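PDB 2E3U: K Homology domain-containing protein from Pyrococcus horikoshii, which probably binds RNA as a Dim2p-like pre-ribosomal RNA processing factor with two KH domains. Local coordinates for residues A[38-43]-A[74-79]; A[63-68]-A[82-87]; A[182-187]-A[195-200]; A[117-122]-A[168-173]; A[102-107]-A[161-166]. All blocks are in the same frame, centred on the assembly; numbering follows the deposited sequence.

Overall arrangement
Interactions 1 and 2 belong to the first KH domain and interactions 3 and 4 to the second, while interaction 5 joins the end of the first domain to an edge strand of the second. Interactions 1 and 4 are equivalent pairings of first and third strands, bonded through the backbone. Interaction 2 is partly buried near the surface, its centre about 20 Å from that of the chain, and relies on a hydroxyl, a carbonyl and a water. Interaction 3, equally far out but buried, sets helix against helix without a hydrogen bond between its segments. Interactions 4 and 5, their centres about 9 Å apart, share a sheet near the middle; interaction 5 combines aromatic faces with a hydroxyl, a carbonyl and a water.

Interaction 1. Residues A[38-43]-A[74-79]; sequences VKIPKD and GEVWIT
Val38 and Val76 lie on one face of an antiparallel pair, Lys39 and Glu75 on the other. With chi1 at -60°, Val38 CG2 sits between its own backbone N and carbonyl carbon, from where it meets Val76 CB at 4.1 Å and Ile78 CD1 at 4.2 Å. Ile40 adds its CG1, 4.3 Å from Val76 CG2. Helix 87-101 covers Val38 through Arg94, Val97 and Leu98. On the reverse face the Lys39 chain bends at chi2 and slants across Glu75, Lys39 CD to Glu75 CG at 3.7 Å. These are aliphatic contacts: Lys39 NZ stays 4.9 Å from Glu75 OE2, and the carboxylate is hydrogen-bonded to Thr73 and Tyr37 instead. Val38 N to Val76 O (2.7 Å) and Val76 N to Val38 O (2.8 Å) pair the first and third strands of the KH sheet, and Ile40 N reaches Gly74 O at 2.9 Å just beyond. Gly74 has a positive phi of 79°, and a side chain there would run into Ile40 O. The contact is thus held by backbone bonds and buried aliphatic carbon, while Lys39 and Glu75, opposite in charge but without a direct ion pair, probably add at most a longer-range attraction.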
# COMPACT_ATOMS: atom_id res chain seq x y z
N VAL A 38 4.17 3.56 -13.82
CA VAL A 38 2.94 2.96 -13.25
C VAL A 38 1.66 3.72 -13.61
O VAL A 38 1.70 4.73 -14.27
CB VAL A 38 3.02 2.74 -11.68
CG1 VAL A 38 4.17 1.82 -11.32
CG2 VAL A 38 3.10 4.05 -10.92
N LYS A 39 0.53 3.22 -13.14
CA LYS A 39 -0.74 3.90 -13.35
C LYS A 39 -1.52 3.78 -12.06
O LYS A 39 -1.67 2.67 -11.55
CB LYS A 39 -1.50 3.24 -14.52
CG LYS A 39 -2.60 4.07 -15.16
CD LYS A 39 -2.61 3.85 -16.68
CE LYS A 39 -3.78 4.55 -17.35
NZ LYS A 39 -4.06 4.08 -18.77
N ILE A 40 -1.98 4.92 -11.54
CA ILE A 40 -2.81 4.98 -10.32
C ILE A 40 -4.20 5.51 -10.71
O ILE A 40 -4.34 6.11 -11.77
CB ILE A 40 -2.14 5.82 -9.17
CG1 ILE A 40 -2.14 7.35 -9.49
CG2 ILE A 40 -0.72 5.30 -8.88
CD1 ILE A 40 -1.84 8.25 -8.22
N PRO A 41 -5.23 5.27 -9.87
CA PRO A 41 -6.58 5.77 -10.21
C PRO A 41 -6.61 7.28 -10.28
O PRO A 41 -5.91 7.93 -9.50
CB PRO A 41 -7.46 5.31 -9.02
CG PRO A 41 -6.67 4.32 -8.27
CD PRO A 41 -5.21 4.51 -8.60
N LYS A 42 -7.44 7.82 -11.17
CA LYS A 42 -7.66 9.28 -11.25
C LYS A 42 -8.10 9.86 -9.89
O LYS A 42 -7.70 10.97 -9.49
CB LYS A 42 -8.69 9.60 -12.33
CG LYS A 42 -8.10 9.78 -13.75
CD LYS A 42 -7.85 8.46 -14.49
CE LYS A 42 -9.10 7.92 -15.23
NZ LYS A 42 -9.59 8.77 -16.37
N ASP A 43 -8.94 9.09 -9.20
CA ASP A 43 -9.26 9.28 -7.79
C ASP A 43 -8.06 9.69 -6.89
O ASP A 43 -8.20 10.50 -5.95
CB ASP A 43 -9.89 7.96 -7.29
CG ASP A 43 -10.93 8.18 -6.21
OD1 ASP A 43 -10.62 7.89 -5.02
OD2 ASP A 43 -12.06 8.64 -6.54
N GLY A 74 -3.62 9.31 -15.04
CA GLY A 74 -3.14 8.65 -13.82
C GLY A 74 -1.82 7.96 -14.05
O GLY A 74 -1.36 7.25 -13.19
N GLU A 75 -1.19 8.18 -15.22
CA GLU A 75 0.09 7.59 -15.52
C GLU A 75 1.21 8.28 -14.76
O GLU A 75 1.27 9.51 -14.75
CB GLU A 75 0.36 7.65 -17.03
CG GLU A 75 -0.38 6.56 -17.81
CD GLU A 75 -0.27 6.76 -19.30
OE1 GLU A 75 -0.81 7.76 -19.80
OE2 GLU A 75 0.34 5.91 -19.97
N VAL A 76 2.11 7.51 -14.14
CA VAL A 76 3.23 8.09 -13.40
C VAL A 76 4.55 7.45 -13.78
O VAL A 76 4.66 6.23 -13.84
CB VAL A 76 3.05 8.01 -11.84
CG1 VAL A 76 4.12 8.88 -11.11
CG2 VAL A 76 1.60 8.43 -11.41
N TRP A 77 5.54 8.31 -14.04
CA TRP A 77 6.91 7.92 -14.34
C TRP A 77 7.84 8.27 -13.16
O TRP A 77 7.91 9.42 -12.74
CB TRP A 77 7.40 8.63 -15.63
CG TRP A 77 6.68 8.21 -16.86
CD1 TRP A 77 7.09 7.27 -17.75
CD2 TRP A 77 5.42 8.72 -17.37
NE1 TRP A 77 6.17 7.14 -18.76
CE2 TRP A 77 5.15 8.02 -18.56
CE3 TRP A 77 4.51 9.70 -16.94
CZ2 TRP A 77 3.98 8.25 -19.34
CZ3 TRP A 77 3.35 9.95 -17.71
CH2 TRP A 77 3.10 9.22 -18.90
N ILE A 78 8.58 7.29 -12.67
CA ILE A 78 9.56 7.51 -11.64
C ILE A 78 10.93 7.35 -12.25
O ILE A 78 11.30 6.27 -12.70
CB ILE A 78 9.37 6.56 -10.41
CG1 ILE A 78 7.96 6.70 -9.82
CG2 ILE A 78 10.44 6.86 -9.34
CD1 ILE A 78 6.86 5.74 -10.43
N THR A 79 11.68 8.45 -12.29
CA THR A 79 12.97 8.44 -12.97
C THR A 79 14.13 8.81 -12.03
O THR A 79 13.98 9.61 -11.10
CB THR A 79 12.98 9.33 -14.26
OG1 THR A 79 12.52 10.64 -13.94
CG2 THR A 79 12.05 8.80 -15.31

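Interaction 2. Residues A[63-68]-A[82-87]; sequences TKTKIT and KETEDP
Lys64 and Thr84 bring the turn that leads out of helix 54-63 against the loop between strand 75-80 and helix 87-101, at the periphery of the first KH domain. The central bond runs from Thr84 OG1 to Lys64 O, 2.7 Å long, with the donor tilted 23° from the carbonyl plane. A chi1 of -49° sets that hydroxyl beside Thr84's own backbone N and opposite its carbonyl carbon. The same hydroxyl is also hydrogen-bonded to Thr81 N, and Lys64 O has a second donor in Thr81 OG1, so the carbonyl is gripped by two hydroxyls. Lys64 leaves the helix with positive phi, and its side chain crosses Glu83 at about a right angle: Lys64 CD rests 3.2 Å from Glu83 O, and the two CB atoms are 3.9 Å apart. In the order of the KH fold this turn links the second helix to the second strand, and the partner loop leads from the third strand into the last helix, where Asp86 is the N-cap and bonds Ala89 N. A water bridges the two segments, donating to Thr63 O at 2.6 Å and accepting from Glu85 N at 2.6 Å. The methyls Thr65 CG2 and Thr84 CG2 approach to 4.2 Å, while Thr65 OG1 donates to Thr63 OG1 at 2.7 Å.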
# COMPACT_ATOMS: atom_id res chain seq x y z
N THR A 63 13.51 10.36 -1.82
CA THR A 63 14.04 9.26 -2.64
C THR A 63 15.11 9.72 -3.64
O THR A 63 15.91 8.90 -4.13
CB THR A 63 12.91 8.55 -3.41
OG1 THR A 63 12.25 9.48 -4.28
CG2 THR A 63 11.90 7.92 -2.42
N LYS A 64 15.13 11.02 -3.93
CA LYS A 64 16.08 11.62 -4.87
C LYS A 64 15.78 11.15 -6.28
O LYS A 64 16.67 10.80 -7.07
CB LYS A 64 17.54 11.40 -4.46
CG LYS A 64 17.90 11.95 -3.06
CD LYS A 64 19.38 11.76 -2.72
CE LYS A 64 19.61 11.57 -1.20
NZ LYS A 64 19.43 10.12 -0.78
N THR A 65 14.48 11.16 -6.59
CA THR A 65 13.98 10.79 -7.90
C THR A 65 13.11 11.90 -8.46
O THR A 65 12.74 12.86 -7.77
CB THR A 65 13.14 9.49 -7.83
OG1 THR A 65 12.04 9.68 -6.93
CG2 THR A 65 14.05 8.27 -7.42
N LYS A 66 12.77 11.77 -9.72
CA LYS A 66 11.88 12.73 -10.35
C LYS A 66 10.64 11.91 -10.60
O LYS A 66 10.71 10.82 -11.14
CB LYS A 66 12.49 13.26 -11.66
CG LYS A 66 11.54 14.07 -12.54
CD LYS A 66 12.01 14.13 -13.98
CE LYS A 66 13.42 14.73 -14.13
NZ LYS A 66 13.46 16.17 -13.74
N ILE A 67 9.50 12.45 -10.17
CA ILE A 67 8.18 11.89 -10.44
C ILE A 67 7.46 12.75 -11.47
O ILE A 67 7.38 13.97 -11.32
CB ILE A 67 7.40 11.74 -9.09
CG1 ILE A 67 8.15 10.65 -8.26
CG2 ILE A 67 5.93 11.43 -9.31
CD1 ILE A 67 7.94 10.72 -6.80
N THR A 68 6.98 12.13 -12.54
CA THR A 68 6.26 12.87 -13.55
C THR A 68 4.86 12.32 -13.61
O THR A 68 4.68 11.12 -13.79
CB THR A 68 6.94 12.76 -14.94
OG1 THR A 68 8.31 13.16 -14.84
CG2 THR A 68 6.21 13.66 -15.98
N LYS A 82 20.91 12.38 -11.03
CA LYS A 82 22.29 12.20 -10.57
C LYS A 82 22.40 11.94 -9.06
O LYS A 82 23.37 11.34 -8.61
CB LYS A 82 23.21 13.36 -11.03
CG LYS A 82 22.78 14.77 -10.62
CD LYS A 82 23.70 15.84 -11.23
CE LYS A 82 22.90 17.03 -11.74
NZ LYS A 82 22.46 17.97 -10.65
N GLU A 83 21.41 12.39 -8.29
CA GLU A 83 21.38 12.22 -6.84
C GLU A 83 20.88 10.83 -6.37
O GLU A 83 21.01 10.51 -5.19
CB GLU A 83 20.52 13.30 -6.18
CG GLU A 83 21.29 14.58 -5.79
CD GLU A 83 20.40 15.68 -5.17
OE1 GLU A 83 20.96 16.55 -4.45
OE2 GLU A 83 19.15 15.69 -5.40
N THR A 84 20.30 10.03 -7.27
CA THR A 84 19.68 8.77 -6.85
C THR A 84 20.74 7.85 -6.25
O THR A 84 21.75 7.58 -6.90
CB THR A 84 18.90 8.07 -8.00
OG1 THR A 84 18.03 9.02 -8.62
CG2 THR A 84 18.02 6.85 -7.47
N GLU A 85 20.51 7.39 -5.02
CA GLU A 85 21.47 6.47 -4.37
C GLU A 85 21.76 5.23 -5.21
O GLU A 85 22.91 4.90 -5.50
CB GLU A 85 20.99 6.06 -2.98
CG GLU A 85 21.93 5.08 -2.27
CD GLU A 85 21.61 4.85 -0.80
OE1 GLU A 85 22.47 4.26 -0.12
OE2 GLU A 85 20.53 5.28 -0.31
N ASP A 86 20.71 4.52 -5.63
CA ASP A 86 20.88 3.19 -6.20
C ASP A 86 19.54 2.81 -6.81
O ASP A 86 18.56 3.55 -6.65
CB ASP A 86 21.31 2.23 -5.08
CG ASP A 86 20.28 2.15 -3.95
OD1 ASP A 86 19.10 2.42 -4.24
OD2 ASP A 86 20.60 1.85 -2.80
N PRO A 87 19.48 1.71 -7.59
CA PRO A 87 18.21 1.22 -8.13
C PRO A 87 17.02 1.12 -7.17
O PRO A 87 15.91 1.38 -7.58
CB PRO A 87 18.59 -0.15 -8.70
CG PRO A 87 19.95 0.12 -9.28
CD PRO A 87 20.61 0.94 -8.15
O HOH W 1 18.37 8.04 -3.71

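Interaction 3. Residues A[182-187]-A[195-200]; sequences KTAIEK and GSVYRY
Tyr200, Val197 and Lys187 bury the most surface where helices 175-189 and 194-203 run antiparallel, the axes of their segments 9.9 Å apart at closest approach and at 171°. Tyr200 reaches across with CG anti to the backbone N (chi1 164°), which lays its hydroxyl end against Thr183: Tyr200 OH is 3.1 Å from Thr183 CB, and Tyr200 CZ is 3.5 Å from Thr183 CG2. The hydroxyls do not bond each other; Thr183 OG1 is taken by Glu179 O, and Tyr200 OH has a weak bond to Arg204. Over one ring face lies Lys187 CE, 4.2 Å from the Tyr200 ring centroid and 16° off the normal, a CH-pi contact. Val197 divides its branches, CG1 to Ala184 CB at 3.8 Å and CG2 to Lys187 CB at 3.6 Å. Exchanging Tyr200 for alanine would probably open a gap beside Thr183 and deprive the Lys187 methylene of the ring it lies on. Helix 175-189 turns Ile185 the other way, onto Val169 and Ile171 of the sheet and Ile154 of helix 149-158, so helix 194-203 packs on its outer side, with Tyr198 reaching Ile153 of helix 149-158.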
# COMPACT_ATOMS: atom_id res chain seq x y z
N LYS A 182 -1.50 -10.84 5.43
CA LYS A 182 -2.05 -11.55 4.26
C LYS A 182 -2.88 -12.78 4.63
O LYS A 182 -4.02 -12.93 4.16
CB LYS A 182 -0.92 -11.97 3.28
CG LYS A 182 -1.41 -12.22 1.86
CD LYS A 182 -0.37 -12.91 0.96
CE LYS A 182 -1.06 -13.49 -0.28
NZ LYS A 182 -0.16 -13.64 -1.45
N THR A 183 -2.29 -13.67 5.42
CA THR A 183 -2.98 -14.88 5.92
C THR A 183 -4.28 -14.61 6.70
O THR A 183 -5.29 -15.24 6.42
CB THR A 183 -2.04 -15.75 6.76
OG1 THR A 183 -0.85 -16.02 6.00
CG2 THR A 183 -2.68 -17.07 7.10
N ALA A 184 -4.26 -13.65 7.64
CA ALA A 184 -5.46 -13.23 8.38
C ALA A 184 -6.56 -12.73 7.44
O ALA A 184 -7.72 -13.09 7.57
CB ALA A 184 -5.11 -12.16 9.38
N ILE A 185 -6.16 -11.88 6.49
CA ILE A 185 -7.07 -11.28 5.50
C ILE A 185 -7.72 -12.36 4.62
O ILE A 185 -8.92 -12.31 4.38
CB ILE A 185 -6.28 -10.23 4.63
CG1 ILE A 185 -6.01 -8.96 5.44
CG2 ILE A 185 -6.96 -9.95 3.27
CD1 ILE A 185 -4.95 -8.03 4.76
N GLU A 186 -6.92 -13.32 4.14
CA GLU A 186 -7.40 -14.48 3.40
C GLU A 186 -8.45 -15.29 4.18
O GLU A 186 -9.53 -15.56 3.66
CB GLU A 186 -6.21 -15.36 2.96
CG GLU A 186 -5.44 -14.80 1.73
CD GLU A 186 -4.17 -15.59 1.38
OE1 GLU A 186 -3.63 -16.34 2.24
OE2 GLU A 186 -3.68 -15.43 0.25
N LYS A 187 -8.15 -15.66 5.43
CA LYS A 187 -9.12 -16.24 6.35
C LYS A 187 -10.45 -15.46 6.47
O LYS A 187 -11.52 -16.03 6.37
CB LYS A 187 -8.50 -16.43 7.73
CG LYS A 187 -7.53 -17.57 7.77
CD LYS A 187 -6.65 -17.47 8.98
CE LYS A 187 -5.52 -18.48 8.84
NZ LYS A 187 -6.02 -19.85 9.19
N GLY A 195 -12.95 -15.22 15.91
CA GLY A 195 -12.23 -15.91 16.96
C GLY A 195 -11.09 -16.74 16.43
O GLY A 195 -9.99 -16.72 16.99
N SER A 196 -11.33 -17.48 15.35
CA SER A 196 -10.25 -18.23 14.72
C SER A 196 -9.14 -17.30 14.19
O SER A 196 -7.95 -17.58 14.36
CB SER A 196 -10.78 -19.15 13.62
OG SER A 196 -11.28 -18.39 12.56
N VAL A 197 -9.53 -16.19 13.56
CA VAL A 197 -8.53 -15.28 12.99
C VAL A 197 -7.74 -14.59 14.09
O VAL A 197 -6.52 -14.49 14.00
CB VAL A 197 -9.15 -14.25 11.98
CG1 VAL A 197 -8.11 -13.22 11.53
CG2 VAL A 197 -9.73 -14.98 10.80
N TYR A 198 -8.42 -14.17 15.13
CA TYR A 198 -7.79 -13.50 16.26
C TYR A 198 -6.84 -14.44 17.05
O TYR A 198 -5.77 -14.01 17.54
CB TYR A 198 -8.84 -12.88 17.19
CG TYR A 198 -9.71 -11.78 16.58
CD1 TYR A 198 -10.99 -11.50 17.11
CD2 TYR A 198 -9.27 -11.01 15.51
CE1 TYR A 198 -11.80 -10.49 16.56
CE2 TYR A 198 -10.06 -9.99 14.97
CZ TYR A 198 -11.33 -9.73 15.50
OH TYR A 198 -12.11 -8.69 14.95
N ARG A 199 -7.22 -15.71 17.18
CA ARG A 199 -6.35 -16.70 17.79
C ARG A 199 -5.12 -16.99 16.92
O ARG A 199 -4.02 -17.02 17.43
CB ARG A 199 -7.13 -17.97 18.17
CG ARG A 199 -7.89 -17.85 19.52
CD ARG A 199 -9.04 -18.82 19.56
NE ARG A 199 -9.76 -18.96 20.85
CZ ARG A 199 -10.83 -18.25 21.19
NH1 ARG A 199 -11.29 -17.30 20.37
NH2 ARG A 199 -11.45 -18.47 22.34
N TYR A 200 -5.31 -17.17 15.61
CA TYR A 200 -4.20 -17.23 14.65
C TYR A 200 -3.22 -16.05 14.77
O TYR A 200 -2.00 -16.25 14.76
CB TYR A 200 -4.70 -17.35 13.19
CG TYR A 200 -3.60 -17.02 12.17
CD1 TYR A 200 -2.69 -17.98 11.75
CD2 TYR A 200 -3.48 -15.73 11.65
CE1 TYR A 200 -1.68 -17.68 10.83
CE2 TYR A 200 -2.47 -15.40 10.75
CZ TYR A 200 -1.57 -16.37 10.35
OH TYR A 200 -0.56 -16.04 9.46

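Interaction 4. Residues A[117-122]-A[168-173]; sequences EYLEII and TVAIIG
In Leu119 a chi1 of 173° turns CG away from the backbone N, and chi2 of 60° then brings CD1 to Ile172 CG1 at 3.9 Å and Ala170 CB at 4.2 Å. Ile121, with chi1 at -39°, lowers its own CD1 onto the same methyl, 3.5 Å from Ala170 CB, tighter than usual for two carbons. Its other branch, Ile121 CG2, touches Thr168 CG2 at 3.7 Å. Helix 87-101 of the first KH domain covers this face, Leu98 against Leu119 and Ala99 against Ile172. Strands 118-123 and 168-173 are the first and third of the second KH domain, neighbours in a 1-3-2 antiparallel sheet. Tyr118, Glu120 and Ile122 are the hydrogen-bonded positions, each exchanging two backbone bonds with Gly173, Ile171 and Val169 respectively; Glu120 N to Ile171 O, for example, is 2.8 Å. The side chains of Tyr118, Glu120 and Ile122 lie on the other face, where helix 175-189 meets Tyr118 through Pro175 and Ile178 and Glu120 forms a salt bridge with Lys182. Just before the strand the Glu117 side chain crosses that of Ile172 at about a right angle, Glu117 CG to Ile172 CG2 3.8 Å, its carboxylate paired with Arg111, while at the far end Thr168 OG1 is bonded to Arg102 NH1.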
# COMPACT_ATOMS: atom_id res chain seq x y z
N GLU A 117 11.28 -3.06 4.19
CA GLU A 117 9.83 -2.88 4.07
C GLU A 117 9.43 -3.00 2.60
O GLU A 117 10.11 -2.46 1.72
CB GLU A 117 9.38 -1.55 4.67
CG GLU A 117 8.20 -1.67 5.57
CD GLU A 117 8.55 -1.84 7.02
OE1 GLU A 117 9.70 -2.08 7.39
OE2 GLU A 117 7.64 -1.74 7.83
N TYR A 118 8.33 -3.72 2.36
CA TYR A 118 7.85 -4.02 1.02
C TYR A 118 6.36 -3.72 0.93
O TYR A 118 5.68 -3.57 1.95
CB TYR A 118 8.07 -5.50 0.67
CG TYR A 118 9.53 -5.94 0.66
CD1 TYR A 118 10.23 -6.08 -0.54
CD2 TYR A 118 10.20 -6.21 1.84
CE1 TYR A 118 11.57 -6.48 -0.54
CE2 TYR A 118 11.53 -6.60 1.85
CZ TYR A 118 12.21 -6.72 0.66
OH TYR A 118 13.53 -7.14 0.69
N LEU A 119 5.88 -3.64 -0.30
CA LEU A 119 4.51 -3.38 -0.62
C LEU A 119 3.99 -4.64 -1.27
O LEU A 119 4.69 -5.21 -2.09
CB LEU A 119 4.39 -2.21 -1.61
CG LEU A 119 3.01 -1.95 -2.16
CD1 LEU A 119 1.95 -1.60 -1.07
CD2 LEU A 119 3.09 -0.84 -3.26
N GLU A 120 2.79 -5.07 -0.90
CA GLU A 120 2.13 -6.17 -1.57
C GLU A 120 0.69 -5.78 -1.86
O GLU A 120 -0.04 -5.43 -0.95
CB GLU A 120 2.21 -7.50 -0.76
CG GLU A 120 1.18 -8.57 -1.24
CD GLU A 120 1.65 -10.02 -1.18
OE1 GLU A 120 1.06 -10.87 -1.90
OE2 GLU A 120 2.59 -10.36 -0.43
N ILE A 121 0.30 -5.82 -3.13
CA ILE A 121 -1.09 -5.57 -3.54
C ILE A 121 -1.82 -6.86 -3.92
O ILE A 121 -1.38 -7.62 -4.78
CB ILE A 121 -1.22 -4.62 -4.75
CG1 ILE A 121 -0.21 -3.47 -4.72
CG2 ILE A 121 -2.66 -4.12 -4.91
CD1 ILE A 121 -0.42 -2.50 -3.66
N ILE A 122 -2.97 -7.07 -3.29
CA ILE A 122 -3.79 -8.25 -3.50
C ILE A 122 -5.10 -7.84 -4.17
O ILE A 122 -5.79 -6.96 -3.69
CB ILE A 122 -4.11 -8.93 -2.12
CG1 ILE A 122 -2.83 -9.48 -1.47
CG2 ILE A 122 -5.11 -10.04 -2.27
CD1 ILE A 122 -1.99 -10.37 -2.42
N THR A 168 -8.81 -3.96 -4.28
CA THR A 168 -7.56 -4.49 -3.72
C THR A 168 -7.50 -4.33 -2.22
O THR A 168 -8.22 -3.53 -1.65
CB THR A 168 -6.31 -3.79 -4.28
OG1 THR A 168 -6.33 -2.40 -3.92
CG2 THR A 168 -6.19 -3.94 -5.83
N VAL A 169 -6.60 -5.11 -1.61
CA VAL A 169 -6.08 -4.84 -0.28
C VAL A 169 -4.60 -4.66 -0.52
O VAL A 169 -4.02 -5.41 -1.29
CB VAL A 169 -6.25 -6.05 0.72
CG1 VAL A 169 -6.01 -5.60 2.16
CG2 VAL A 169 -7.59 -6.62 0.61
N ALA A 170 -3.98 -3.68 0.14
CA ALA A 170 -2.54 -3.46 -0.00
C ALA A 170 -1.88 -3.50 1.38
O ALA A 170 -2.45 -3.04 2.34
CB ALA A 170 -2.24 -2.14 -0.71
N ILE A 171 -0.68 -4.07 1.46
CA ILE A 171 0.00 -4.34 2.71
C ILE A 171 1.42 -3.80 2.63
O ILE A 171 2.07 -3.90 1.59
CB ILE A 171 0.03 -5.86 3.04
CG1 ILE A 171 -1.36 -6.48 2.81
CG2 ILE A 171 0.50 -6.07 4.49
CD1 ILE A 171 -1.44 -8.04 3.01
N ILE A 172 1.87 -3.18 3.72
CA ILE A 172 3.24 -2.67 3.85
C ILE A 172 3.82 -3.23 5.11
O ILE A 172 3.22 -3.15 6.16
CB ILE A 172 3.32 -1.10 3.91
CG1 ILE A 172 2.85 -0.48 2.59
CG2 ILE A 172 4.75 -0.68 4.18
CD1 ILE A 172 2.54 1.03 2.68
N GLY A 173 4.98 -3.87 4.99
CA GLY A 173 5.54 -4.61 6.08
C GLY A 173 6.85 -5.23 5.69
O GLY A 173 7.19 -5.25 4.52

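Interaction 5. Residues A[102-107]-A[161-166]; sequences RGFSPE and SVSVYG
Arg102 and Gly103, in the Schellman motif that ends helix 87-101, meet Ser163 and Tyr165 on an edge strand of the second KH domain's sheet. Ser163 turns OG away from its own N (chi1 172°) toward the Arg102 carbonyl and donates to Arg102 O at 2.8 Å. A water doubles this link, giving one hydrogen to Arg102 O and the other to Ser163 O, at 2.5 and 2.9 Å. Gly103, with positive phi, places CA over one face of the Tyr165 ring, 4.2 Å from its centroid; a side chain on Gly103 would clash with Ser163 OG and Tyr165 CB. The Arg102 guanidinium stands at 70° to the same ring, NH1 at its edge 3.9 Å from Tyr165 CD1, and NH1 is hydrogen-bonded to Thr168 OG1. Phe104 follows, its ring centred over Ser163 CB: the carbon is 3.5 Å from the Phe104 centroid and only 6° off the normal. Val162 N and Ser161 O lie near the plane at its edge, and Ser161 CB touches Phe104 CE2 at 3.7 Å. Ala170 and Ile172 of the adjoining strand also pack on Phe104. A serine in place of Phe104 is likely to uncover Ser163 CB and leave a gap between the domains beside Ala170 and Ile172. The chemistry is mixed: the Arg102 carbonyl, just past the helix's C-terminal end, where the dipole probably adds to its negative character, is met by a hydroxyl and a water, while the two rings add CH-pi contacts.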
# COMPACT_ATOMS: atom_id res chain seq x y z
N ARG A 102 -3.22 2.91 -4.18
CA ARG A 102 -4.07 1.86 -3.61
C ARG A 102 -4.70 2.23 -2.25
O ARG A 102 -5.06 1.36 -1.42
CB ARG A 102 -3.27 0.56 -3.53
CG ARG A 102 -2.97 -0.06 -4.88
CD ARG A 102 -4.24 -0.66 -5.48
NE ARG A 102 -4.95 0.23 -6.39
CZ ARG A 102 -6.28 0.23 -6.57
NH1 ARG A 102 -7.08 -0.57 -5.86
NH2 ARG A 102 -6.80 1.07 -7.45
N GLY A 103 -4.75 3.52 -1.98
CA GLY A 103 -5.49 3.99 -0.83
C GLY A 103 -4.74 4.34 0.44
O GLY A 103 -5.38 4.81 1.38
N PHE A 104 -3.42 4.12 0.50
CA PHE A 104 -2.63 4.61 1.66
C PHE A 104 -2.50 6.13 1.60
O PHE A 104 -2.28 6.69 0.52
CB PHE A 104 -1.21 3.97 1.71
CG PHE A 104 -1.18 2.55 2.24
CD1 PHE A 104 -0.93 1.47 1.39
CD2 PHE A 104 -1.40 2.28 3.59
CE1 PHE A 104 -0.87 0.15 1.86
CE2 PHE A 104 -1.38 0.98 4.08
CZ PHE A 104 -1.11 -0.10 3.21
N SER A 105 -2.60 6.81 2.74
CA SER A 105 -2.19 8.21 2.81
C SER A 105 -0.72 8.25 2.51
O SER A 105 -0.04 7.22 2.66
CB SER A 105 -2.46 8.84 4.19
OG SER A 105 -1.47 8.42 5.15
N PRO A 106 -0.20 9.42 2.07
CA PRO A 106 1.24 9.62 1.87
C PRO A 106 2.11 9.37 3.10
O PRO A 106 3.18 8.73 2.97
CB PRO A 106 1.32 11.07 1.43
CG PRO A 106 -0.00 11.28 0.70
CD PRO A 106 -0.96 10.61 1.63
N GLU A 107 1.66 9.85 4.27
CA GLU A 107 2.34 9.61 5.55
C GLU A 107 2.55 8.12 5.82
O GLU A 107 3.60 7.71 6.31
CB GLU A 107 1.58 10.24 6.74
CG GLU A 107 1.34 11.78 6.61
CD GLU A 107 2.55 12.63 7.03
OE1 GLU A 107 3.69 12.26 6.63
OE2 GLU A 107 2.36 13.66 7.75
N SER A 161 1.01 -2.46 7.79
CA SER A 161 -0.01 -1.46 7.49
C SER A 161 -0.89 -2.05 6.40
O SER A 161 -0.39 -2.73 5.50
CB SER A 161 0.65 -0.18 6.99
OG SER A 161 1.48 0.45 7.96
N VAL A 162 -2.19 -1.76 6.44
CA VAL A 162 -3.18 -2.39 5.54
C VAL A 162 -4.14 -1.37 4.97
O VAL A 162 -4.72 -0.61 5.70
CB VAL A 162 -4.04 -3.44 6.28
CG1 VAL A 162 -5.17 -3.96 5.35
CG2 VAL A 162 -3.14 -4.61 6.79
N SER A 163 -4.32 -1.38 3.66
CA SER A 163 -5.25 -0.48 2.99
C SER A 163 -6.24 -1.28 2.11
O SER A 163 -5.83 -2.01 1.20
CB SER A 163 -4.47 0.53 2.12
OG SER A 163 -5.36 1.29 1.35
N VAL A 164 -7.52 -1.19 2.45
CA VAL A 164 -8.57 -1.82 1.69
C VAL A 164 -9.21 -0.71 0.83
O VAL A 164 -9.71 0.28 1.33
CB VAL A 164 -9.58 -2.54 2.62
CG1 VAL A 164 -10.58 -3.38 1.83
CG2 VAL A 164 -8.82 -3.45 3.59
N TYR A 165 -9.16 -0.88 -0.47
CA TYR A 165 -9.50 0.20 -1.38
C TYR A 165 -9.95 -0.42 -2.70
O TYR A 165 -9.21 -1.17 -3.33
CB TYR A 165 -8.29 1.15 -1.58
CG TYR A 165 -8.62 2.37 -2.40
CD1 TYR A 165 -8.35 2.40 -3.76
CD2 TYR A 165 -9.25 3.48 -1.82
CE1 TYR A 165 -8.69 3.51 -4.55
CE2 TYR A 165 -9.58 4.61 -2.59
CZ TYR A 165 -9.29 4.61 -3.96
OH TYR A 165 -9.60 5.72 -4.74
N GLY A 166 -11.19 -0.12 -3.09
CA GLY A 166 -11.77 -0.65 -4.32
C GLY A 166 -11.63 -2.16 -4.39
O GLY A 166 -12.13 -2.89 -3.51
O HOH W 2 -5.64 -1.05 -1.49